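Local structure of glucose-binding protein (Thermus thermophilus HB27, 2B3F) at residues Ser85-Gln90 against Asn294-Val299; Gln226-Val231 against Gly247-Thr252; Leu255-Asp260 against Tyr326-Gln331. The protein binds glucose and galactose, probably as the solute-binding component of a binding-protein-dependent transport system for sugar. All coordinates share one frame; numbering follows the deposited sequence.

Contact 1: residues Ser85-Gln90 against Asn294-Val299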
loop_
_atom_site.group_PDB
_atom_site.type_symbol
_atom_site.label_atom_id
_atom_site.label_comp_id
_atom_site.label_asym_id
_atom_site.label_seq_id
_atom_site.Cartn_x
_atom_site.Cartn_y
_atom_site.Cartn_z
ATOM N N SER A 85 -17.869 12.404 -11.571
ATOM C CA SER A 85 -17.646 12.604 -13.012
ATOM C C SER A 85 -17.605 14.088 -13.418
ATOM O O SER A 85 -16.695 14.512 -14.141
ATOM C CB SER A 85 -18.710 11.849 -13.820
ATOM O OG SER A 85 -18.636 10.441 -13.574
ATOM N N ALA A 86 -18.554 14.880 -12.916
ATOM C CA ALA A 86 -18.630 16.318 -13.284
ATOM C C ALA A 86 -17.418 17.079 -12.784
ATOM O O ALA A 86 -16.870 17.938 -13.474
ATOM C CB ALA A 86 -19.901 16.929 -12.722
ATOM N N LEU A 87 -16.983 16.753 -11.561
ATOM C CA LEU A 87 -15.779 17.344 -11.003
ATOM C C LEU A 87 -14.558 16.965 -11.832
ATOM O O LEU A 87 -13.694 17.801 -12.078
ATOM C CB LEU A 87 -15.598 16.912 -9.536
ATOM C CG LEU A 87 -14.412 17.501 -8.801
ATOM C CD1 LEU A 87 -14.546 19.005 -8.702
ATOM C CD2 LEU A 87 -14.342 16.863 -7.406
ATOM N N PHE A 88 -14.481 15.710 -12.258
ATOM C CA PHE A 88 -13.387 15.259 -13.113
ATOM C C PHE A 88 -13.357 16.068 -14.411
ATOM O O PHE A 88 -12.294 16.484 -14.863
ATOM C CB PHE A 88 -13.475 13.753 -13.400
ATOM C CG PHE A 88 -12.722 12.913 -12.388
ATOM C CD1 PHE A 88 -13.222 12.744 -11.098
ATOM C CD2 PHE A 88 -11.514 12.331 -12.718
ATOM C CE1 PHE A 88 -12.510 11.989 -10.155
ATOM C CE2 PHE A 88 -10.790 11.576 -11.772
ATOM C CZ PHE A 88 -11.304 11.421 -10.497
ATOM N N ARG A 89 -14.530 16.298 -14.991
ATOM C CA ARG A 89 -14.591 17.122 -16.201
ATOM C C ARG A 89 -14.139 18.547 -15.905
ATOM O O ARG A 89 -13.275 19.095 -16.599
ATOM C CB ARG A 89 -15.999 17.122 -16.768
ATOM C CG ARG A 89 -16.377 15.802 -17.415
ATOM C CD ARG A 89 -17.650 15.921 -18.250
ATOM N NE ARG A 89 -18.851 15.891 -17.416
ATOM C CZ ARG A 89 -19.433 14.781 -16.945
ATOM N NH1 ARG A 89 -18.944 13.567 -17.231
ATOM N NH2 ARG A 89 -20.525 14.878 -16.185
ATOM N N GLN A 90 -14.705 19.137 -14.862
ATOM C CA GLN A 90 -14.352 20.495 -14.463
ATOM C C GLN A 90 -12.848 20.699 -14.310
ATOM O O GLN A 90 -12.310 21.717 -14.728
ATOM C CB GLN A 90 -15.076 20.867 -13.165
ATOM C CG GLN A 90 -14.547 22.120 -12.497
ATOM C CD GLN A 90 -15.307 22.477 -11.244
ATOM O OE1 GLN A 90 -16.512 22.726 -11.293
ATOM N NE2 GLN A 90 -14.608 22.509 -10.103
ATOM N N ASN A 294 -13.656 21.147 -2.253
ATOM C CA ASN A 294 -12.433 21.922 -2.386
ATOM C C ASN A 294 -11.181 21.150 -1.935
ATOM O O ASN A 294 -10.085 21.323 -2.466
ATOM C CB ASN A 294 -12.588 23.255 -1.656
ATOM C CG ASN A 294 -13.572 24.192 -2.380
ATOM O OD1 ASN A 294 -13.782 24.046 -3.585
ATOM N ND2 ASN A 294 -14.168 25.143 -1.647
ATOM N N TRP A 295 -11.353 20.254 -0.967
ATOM C CA TRP A 295 -10.260 19.362 -0.596
ATOM C C TRP A 295 -9.918 18.435 -1.770
ATOM O O TRP A 295 -8.754 18.255 -2.102
ATOM C CB TRP A 295 -10.631 18.574 0.676
ATOM C CG TRP A 295 -9.678 17.473 1.048
ATOM C CD1 TRP A 295 -9.870 16.147 0.854
ATOM C CD2 TRP A 295 -8.390 17.605 1.669
ATOM N NE1 TRP A 295 -8.799 15.436 1.321
ATOM C CE2 TRP A 295 -7.868 16.300 1.818
ATOM C CE3 TRP A 295 -7.636 18.688 2.124
ATOM C CZ2 TRP A 295 -6.631 16.052 2.412
ATOM C CZ3 TRP A 295 -6.398 18.449 2.683
ATOM C CH2 TRP A 295 -5.912 17.129 2.843
ATOM N N LEU A 296 -10.932 17.851 -2.400
ATOM C CA LEU A 296 -10.703 16.985 -3.575
ATOM C C LEU A 296 -9.950 17.717 -4.690
ATOM O O LEU A 296 -9.033 17.168 -5.321
ATOM C CB LEU A 296 -12.029 16.424 -4.106
ATOM C CG LEU A 296 -12.863 15.586 -3.137
ATOM C CD1 LEU A 296 -14.089 15.035 -3.829
ATOM C CD2 LEU A 296 -12.011 14.453 -2.520
ATOM N N ARG A 297 -10.328 18.976 -4.933
ATOM C CA ARG A 297 -9.661 19.761 -5.966
ATOM C C ARG A 297 -8.196 19.973 -5.634
ATOM O O ARG A 297 -7.337 19.940 -6.516
ATOM C CB ARG A 297 -10.379 21.103 -6.168
ATOM C CG ARG A 297 -11.803 20.944 -6.703
ATOM C CD ARG A 297 -12.534 22.277 -6.801
ATOM N NE ARG A 297 -11.711 23.212 -7.568
ATOM C CZ ARG A 297 -11.367 24.441 -7.185
ATOM N NH1 ARG A 297 -11.810 24.960 -6.041
ATOM N NH2 ARG A 297 -10.594 25.177 -7.986
ATOM N N LEU A 298 -7.900 20.154 -4.346
ATOM C CA LEU A 298 -6.524 20.279 -3.898
ATOM C C LEU A 298 -5.728 18.978 -4.030
ATOM O O LEU A 298 -4.628 18.955 -4.569
ATOM C CB LEU A 298 -6.471 20.781 -2.446
ATOM C CG LEU A 298 -5.087 20.757 -1.793
ATOM C CD1 LEU A 298 -4.120 21.639 -2.514
ATOM C CD2 LEU A 298 -5.182 21.158 -0.322
ATOM N N VAL A 299 -6.277 17.884 -3.512
ATOM C CA VAL A 299 -5.520 16.618 -3.545
ATOM C C VAL A 299 -5.353 16.094 -4.974
ATOM O O VAL A 299 -4.418 15.366 -5.250
ATOM C CB VAL A 299 -6.103 15.516 -2.591
ATOM C CG1 VAL A 299 -6.246 16.053 -1.159
ATOM C CG2 VAL A 299 -7.375 14.995 -3.082
#
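Two flat polar groups meet where Q90 reaches R297: the amide and guanidinium planes stand 75° apart, and NE2 of Q90 comes at the guanidinium obliquely. This same NE2 lies 3.9 Å from CD of R297, alongside the aliphatic root of the group. At the guanidinium edge, within its plane, sits OD1 of N294, one turn earlier on the same helix. NH1 of R297 donates to that OD1 over 3.3 Å, although the donor stands well above the carbonyl plane of the N294 amide. The NE side has a stronger partner in E91, which continues the helix of Q90 and forms a salt bridge with R297 NE, so the charge ties the two helices together. The indole of W295, on the far flank of its helix, has CG1 of V299 over one face, 3.4 Å above the plane and offset toward the rim, and meets the F280 ring edge-to-face.

Beside these polar groups the contact is apolar. The side chain of L87, its CG anti to the backbone N (chi1 -177°), reaches across and divides its two methyls: CD1 rests 3.9 Å from CG of R297, while CD2 meets CD1 of L296 at 4.0 Å, the side chains crossing at about a right angle in both pairs. In the two-lobed fold of the periplasmic binding proteins, helices 85-91 and 289-299 pack here on the lobe built round the larger mixed sheet; the axes of the short segments approach to 11.4 Å at a crossing angle of -49°. With an alanine in place of R297, E91 would probably be left without its charged mate and L87 CD1 without the methylene it leans on. Deeper in the lobe, L296 and F88 both touch V114 of strand 110-115.

Contact 2: residues Gln226-Val231 against Gly247-Thr252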
loop_
_atom_site.group_PDB
_atom_site.type_symbol
_atom_site.label_atom_id
_atom_site.label_comp_id
_atom_site.label_asym_id
_atom_site.label_seq_id
_atom_site.Cartn_x
_atom_site.Cartn_y
_atom_site.Cartn_z
ATOM N N GLN A 226 8.590 -0.149 13.235
ATOM C CA GLN A 226 9.538 -0.907 14.083
ATOM C C GLN A 226 10.304 -1.963 13.303
ATOM O O GLN A 226 11.465 -2.224 13.574
ATOM C CB GLN A 226 8.806 -1.555 15.254
ATOM C CG GLN A 226 8.422 -0.561 16.307
ATOM C CD GLN A 226 7.742 -1.177 17.490
ATOM O OE1 GLN A 226 6.726 -1.861 17.359
ATOM N NE2 GLN A 226 8.305 -0.940 18.679
ATOM N N ALA A 227 9.644 -2.592 12.332
ATOM C CA ALA A 227 10.327 -3.549 11.471
ATOM C C ALA A 227 11.386 -2.832 10.578
ATOM O O ALA A 227 12.486 -3.334 10.371
ATOM C CB ALA A 227 9.328 -4.310 10.629
ATOM N N VAL A 228 11.047 -1.659 10.028
ATOM C CA VAL A 228 12.034 -0.878 9.299
ATOM C C VAL A 228 13.209 -0.527 10.208
ATOM O O VAL A 228 14.364 -0.621 9.786
ATOM C CB VAL A 228 11.420 0.423 8.668
ATOM C CG1 VAL A 228 12.523 1.293 8.039
ATOM C CG2 VAL A 228 10.382 0.035 7.614
ATOM N N ASP A 229 12.892 -0.125 11.433
ATOM C CA ASP A 229 13.899 0.241 12.419
ATOM C C ASP A 229 14.924 -0.887 12.599
ATOM O O ASP A 229 16.101 -0.609 12.780
ATOM C CB ASP A 229 13.253 0.547 13.774
ATOM C CG ASP A 229 12.561 1.887 13.826
ATOM O OD1 ASP A 229 12.729 2.725 12.892
ATOM O OD2 ASP A 229 11.860 2.110 14.831
ATOM N N ARG A 230 14.492 -2.148 12.547
ATOM C CA ARG A 230 15.433 -3.268 12.692
ATOM C C ARG A 230 16.493 -3.258 11.622
ATOM O O ARG A 230 17.654 -3.569 11.886
ATOM C CB ARG A 230 14.727 -4.645 12.690
ATOM C CG ARG A 230 13.893 -4.903 13.935
ATOM C CD ARG A 230 13.215 -6.257 13.895
ATOM N NE ARG A 230 14.198 -7.327 13.913
ATOM C CZ ARG A 230 14.757 -7.811 15.013
ATOM N NH1 ARG A 230 14.398 -7.345 16.207
ATOM N NH2 ARG A 230 15.669 -8.767 14.908
ATOM N N VAL A 231 16.108 -2.915 10.399
ATOM C CA VAL A 231 17.059 -2.796 9.315
ATOM C C VAL A 231 18.014 -1.608 9.558
ATOM O O VAL A 231 19.241 -1.743 9.384
ATOM C CB VAL A 231 16.346 -2.667 7.942
ATOM C CG1 VAL A 231 17.345 -2.460 6.831
ATOM C CG2 VAL A 231 15.519 -3.903 7.670
ATOM N N GLY A 247 9.603 7.334 2.878
ATOM C CA GLY A 247 9.151 8.554 3.537
ATOM C C GLY A 247 9.542 8.568 4.998
ATOM O O GLY A 247 10.023 9.563 5.506
ATOM N N TYR A 248 9.347 7.441 5.680
ATOM C CA TYR A 248 9.726 7.357 7.106
ATOM C C TYR A 248 11.220 7.602 7.291
ATOM O O TYR A 248 11.632 8.443 8.088
ATOM C CB TYR A 248 9.325 5.992 7.648
ATOM C CG TYR A 248 9.793 5.683 9.042
ATOM C CD1 TYR A 248 9.350 6.414 10.129
ATOM C CD2 TYR A 248 10.658 4.623 9.266
ATOM C CE1 TYR A 248 9.800 6.100 11.448
ATOM C CE2 TYR A 248 11.094 4.318 10.565
ATOM C CZ TYR A 248 10.654 5.041 11.623
ATOM O OH TYR A 248 11.102 4.724 12.908
ATOM N N MET A 249 12.019 6.879 6.530
ATOM C CA MET A 249 13.464 6.970 6.669
ATOM C C MET A 249 14.028 8.371 6.334
ATOM O O MET A 249 15.041 8.783 6.906
ATOM C CB MET A 249 14.133 5.869 5.835
ATOM C CG MET A 249 13.985 4.488 6.455
ATOM S SD MET A 249 14.963 3.204 5.690
ATOM C CE MET A 249 13.942 2.849 4.255
ATOM N N THR A 250 13.401 9.090 5.400
ATOM C CA THR A 250 13.887 10.420 5.025
ATOM C C THR A 250 13.220 11.499 5.836
ATOM O O THR A 250 13.904 12.275 6.484
ATOM C CB THR A 250 13.694 10.721 3.509
ATOM O OG1 THR A 250 12.304 10.581 3.162
ATOM C CG2 THR A 250 14.528 9.792 2.653
ATOM N N THR A 251 11.893 11.557 5.826
ATOM C CA THR A 251 11.176 12.617 6.527
ATOM C C THR A 251 11.346 12.552 8.043
ATOM O O THR A 251 11.546 13.576 8.691
ATOM C CB THR A 251 9.677 12.615 6.122
ATOM O OG1 THR A 251 9.590 12.866 4.711
ATOM C CG2 THR A 251 8.855 13.659 6.856
ATOM N N THR A 252 11.241 11.357 8.603
ATOM C CA THR A 252 11.281 11.209 10.058
ATOM C C THR A 252 12.724 10.972 10.551
ATOM O O THR A 252 13.183 11.649 11.466
ATOM C CB THR A 252 10.296 10.092 10.527
ATOM O OG1 THR A 252 8.940 10.513 10.288
ATOM C CG2 THR A 252 10.447 9.812 12.027
#
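Y248 and D229 join the two helices through a single short hydrogen bond, in which the phenol OH of Y248 donates to OD1 of D229 over 2.6 Å. The carboxylate receives it on the syn lone pair of OD1 and lies at the edge of the tyrosine ring, with the two planes turned 37° apart. Torsions bring these groups together from different directions. In Y248 CG stands anti to the backbone N (chi1 173°), which carries the ring across to bring OH to D229. The CB of D229, in contrast, leaves its helix at the flank, and with CG anti to the carbonyl carbon the carboxylate turns back to the hydroxyl.

Beside this bond the contact turns apolar around one methyl. CG1 of V228 stands 4.0 Å from CD2 of Y248, near the plane of the ring at its edge, and 3.9 Å from CG of M249. The thioether keeps to the same methyl, with SD of M249 also 3.9 Å from V228 CG1.

The segments cross steeply, at -78°, with their axes 11.2 Å apart, and the second carries a pi-type turn at 248-252. Both parent helices begin at residues of the galactose pocket, W224 and W244, and the side chain of Y248 lies about 9 Å from the bound beta-D-galactopyranose. Helix 224-233 also packs on the smaller sheet, through A227, V228 and V231 on N239 of strand 238-240 and V231 on A162 of strand 161-162, while M249 packs on V232.

Contact 3: residues Leu255-Asp260 against Tyr326-Gln331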
loop_
_atom_site.group_PDB
_atom_site.type_symbol
_atom_site.label_atom_id
_atom_site.label_comp_id
_atom_site.label_asym_id
_atom_site.label_seq_id
_atom_site.Cartn_x
_atom_site.Cartn_y
_atom_site.Cartn_z
ATOM N N LEU A 255 17.572 10.082 7.051
ATOM C CA LEU A 255 18.551 9.290 6.329
ATOM C C LEU A 255 18.613 9.703 4.860
ATOM O O LEU A 255 17.603 10.084 4.276
ATOM C CB LEU A 255 18.209 7.810 6.406
ATOM C CG LEU A 255 18.055 7.202 7.797
ATOM C CD1 LEU A 255 17.845 5.700 7.673
ATOM C CD2 LEU A 255 19.269 7.494 8.639
ATOM N N LYS A 256 19.804 9.590 4.266
ATOM C CA LYS A 256 20.041 10.009 2.880
ATOM C C LYS A 256 19.787 8.845 1.938
ATOM O O LYS A 256 20.429 7.804 2.060
ATOM C CB LYS A 256 21.476 10.507 2.701
ATOM C CG LYS A 256 21.847 11.629 3.650
ATOM C CD LYS A 256 23.292 12.117 3.444
ATOM C CE LYS A 256 23.734 13.017 4.593
ATOM N NZ LYS A 256 24.142 12.203 5.796
ATOM N N PRO A 257 18.834 9.011 0.997
ATOM C CA PRO A 257 18.547 7.912 0.084
ATOM C C PRO A 257 19.747 7.537 -0.770
ATOM O O PRO A 257 20.435 8.425 -1.291
ATOM C CB PRO A 257 17.408 8.442 -0.799
ATOM C CG PRO A 257 17.264 9.866 -0.495
ATOM C CD PRO A 257 17.967 10.183 0.767
ATOM N N GLY A 258 20.003 6.238 -0.878
ATOM C CA GLY A 258 21.055 5.722 -1.747
ATOM C C GLY A 258 22.349 5.390 -1.026
ATOM O O GLY A 258 23.032 4.435 -1.392
ATOM N N THR A 259 22.682 6.171 -0.005
ATOM C CA THR A 259 23.879 5.950 0.787
ATOM C C THR A 259 23.570 5.417 2.184
ATOM O O THR A 259 24.158 4.423 2.584
ATOM C CB THR A 259 24.745 7.233 0.876
ATOM O OG1 THR A 259 23.951 8.349 1.289
ATOM C CG2 THR A 259 25.351 7.542 -0.483
ATOM N N ASP A 260 22.664 6.063 2.924
ATOM C CA ASP A 260 22.293 5.577 4.271
ATOM C C ASP A 260 21.307 4.402 4.211
ATOM O O ASP A 260 21.190 3.645 5.172
ATOM C CB ASP A 260 21.677 6.679 5.127
ATOM C CG ASP A 260 22.667 7.775 5.501
ATOM O OD1 ASP A 260 23.881 7.486 5.547
ATOM O OD2 ASP A 260 22.219 8.911 5.776
ATOM N N TYR A 326 11.347 15.609 -5.980
ATOM C CA TYR A 326 11.497 14.289 -5.346
ATOM C C TYR A 326 12.971 13.951 -5.168
ATOM O O TYR A 326 13.829 14.341 -5.975
ATOM C CB TYR A 326 10.774 13.200 -6.181
ATOM C CG TYR A 326 9.290 13.425 -6.188
ATOM C CD1 TYR A 326 8.443 12.708 -5.345
ATOM C CD2 TYR A 326 8.715 14.414 -7.002
ATOM C CE1 TYR A 326 7.076 12.963 -5.313
ATOM C CE2 TYR A 326 7.366 14.679 -6.975
ATOM C CZ TYR A 326 6.531 13.945 -6.143
ATOM O OH TYR A 326 5.193 14.230 -6.094
ATOM N N ASN A 327 13.261 13.232 -4.087
ATOM C CA ASN A 327 14.596 12.754 -3.798
ATOM C C ASN A 327 14.945 11.557 -4.685
ATOM O O ASN A 327 14.178 11.179 -5.575
ATOM C CB ASN A 327 14.751 12.459 -2.276
ATOM C CG ASN A 327 13.959 11.244 -1.814
ATOM O OD1 ASN A 327 13.618 10.379 -2.606
ATOM N ND2 ASN A 327 13.669 11.183 -0.514
ATOM N N ALA A 328 16.113 10.973 -4.460
ATOM C CA ALA A 328 16.600 9.892 -5.292
ATOM C C ALA A 328 15.667 8.675 -5.286
ATOM O O ALA A 328 15.498 8.033 -6.309
ATOM C CB ALA A 328 17.987 9.502 -4.857
ATOM N N TYR A 329 15.049 8.370 -4.138
ATOM C CA TYR A 329 14.038 7.316 -4.128
ATOM C C TYR A 329 12.824 7.674 -5.036
ATOM O O TYR A 329 12.464 6.903 -5.930
ATOM C CB TYR A 329 13.547 6.874 -2.708
ATOM C CG TYR A 329 12.515 5.814 -2.966
ATOM C CD1 TYR A 329 12.904 4.547 -3.376
ATOM C CD2 TYR A 329 11.147 6.113 -2.982
ATOM C CE1 TYR A 329 11.978 3.590 -3.740
ATOM C CE2 TYR A 329 10.220 5.160 -3.348
ATOM C CZ TYR A 329 10.654 3.900 -3.738
ATOM O OH TYR A 329 9.768 2.947 -4.118
ATOM N N GLY A 330 12.206 8.824 -4.788
ATOM C CA GLY A 330 11.022 9.250 -5.541
ATOM C C GLY A 330 11.290 9.228 -7.038
ATOM O O GLY A 330 10.452 8.768 -7.819
ATOM N N GLN A 331 12.465 9.697 -7.443
ATOM C CA GLN A 331 12.818 9.731 -8.872
ATOM C C GLN A 331 12.986 8.338 -9.475
ATOM O O GLN A 331 12.577 8.098 -10.619
ATOM C CB GLN A 331 14.058 10.595 -9.115
ATOM C CG GLN A 331 13.827 12.047 -8.784
ATOM C CD GLN A 331 15.033 12.923 -9.079
ATOM O OE1 GLN A 331 16.107 12.421 -9.410
ATOM N NE2 GLN A 331 14.867 14.233 -8.939
#
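P257 lies against N327, the N-cap of helix 328-339, so a loop proline covers the start of a helix whose first turn is closed by a side chain. Followed outward, N327 makes use of nearly every atom. Its CB is 4.0 Å from CG of P257, and CG of N327 comes closer still, to 3.8 Å from the same proline carbon. At the tip the amide divides. ND2 keeps to the apolar side, near P257 CG and packed against T250 of helix 244-252, while OD1 turns back to its own helix and accepts from G330 N at 3.0 Å, nearly along the C=O axis and with an N-H...O angle of 168°. A first torsion of 70°, which sets CG between the backbone N and the carbonyl carbon, folds the amide over the opening turn where that donor waits.

The rest of the proline ring covers the next two residues: CB of P257 meets CB of A328 at 4.2 Å and approaches the backbone N of Y329. The ring of Y329 leads away from this surface, to D243 through its hydroxyl and to an edge-to-face stack on W263. The loop carrying the proline is closed on itself, since D260 N donates to K256 O while K256 N donates to D260 OD2 at 2.9 Å, meeting the carboxylate on its anti side, 28° out of plane.

In the fold
Side by side, the three contacts differ in both burial and chemistry. Contact 2 is the buried one and pairs its apolar patch with a tyrosine-to-aspartate hydrogen bond; contacts 1 and 3 are only partly buried and rely on apolar carbons across the interface, with their polar groups set around it. Contacts 2 and 3 adjoin, since contact 3 packs against helix 244-252, which carries one side of contact 2: M249 O probably accepts from L255 N, and T250 CG2 packs on P257, so a helix pair and a capped helix start form one continuous region. Contact 1 belongs to the other lobe, about 33 and 32 Å between centres from contacts 2 and 3, and joins different helices.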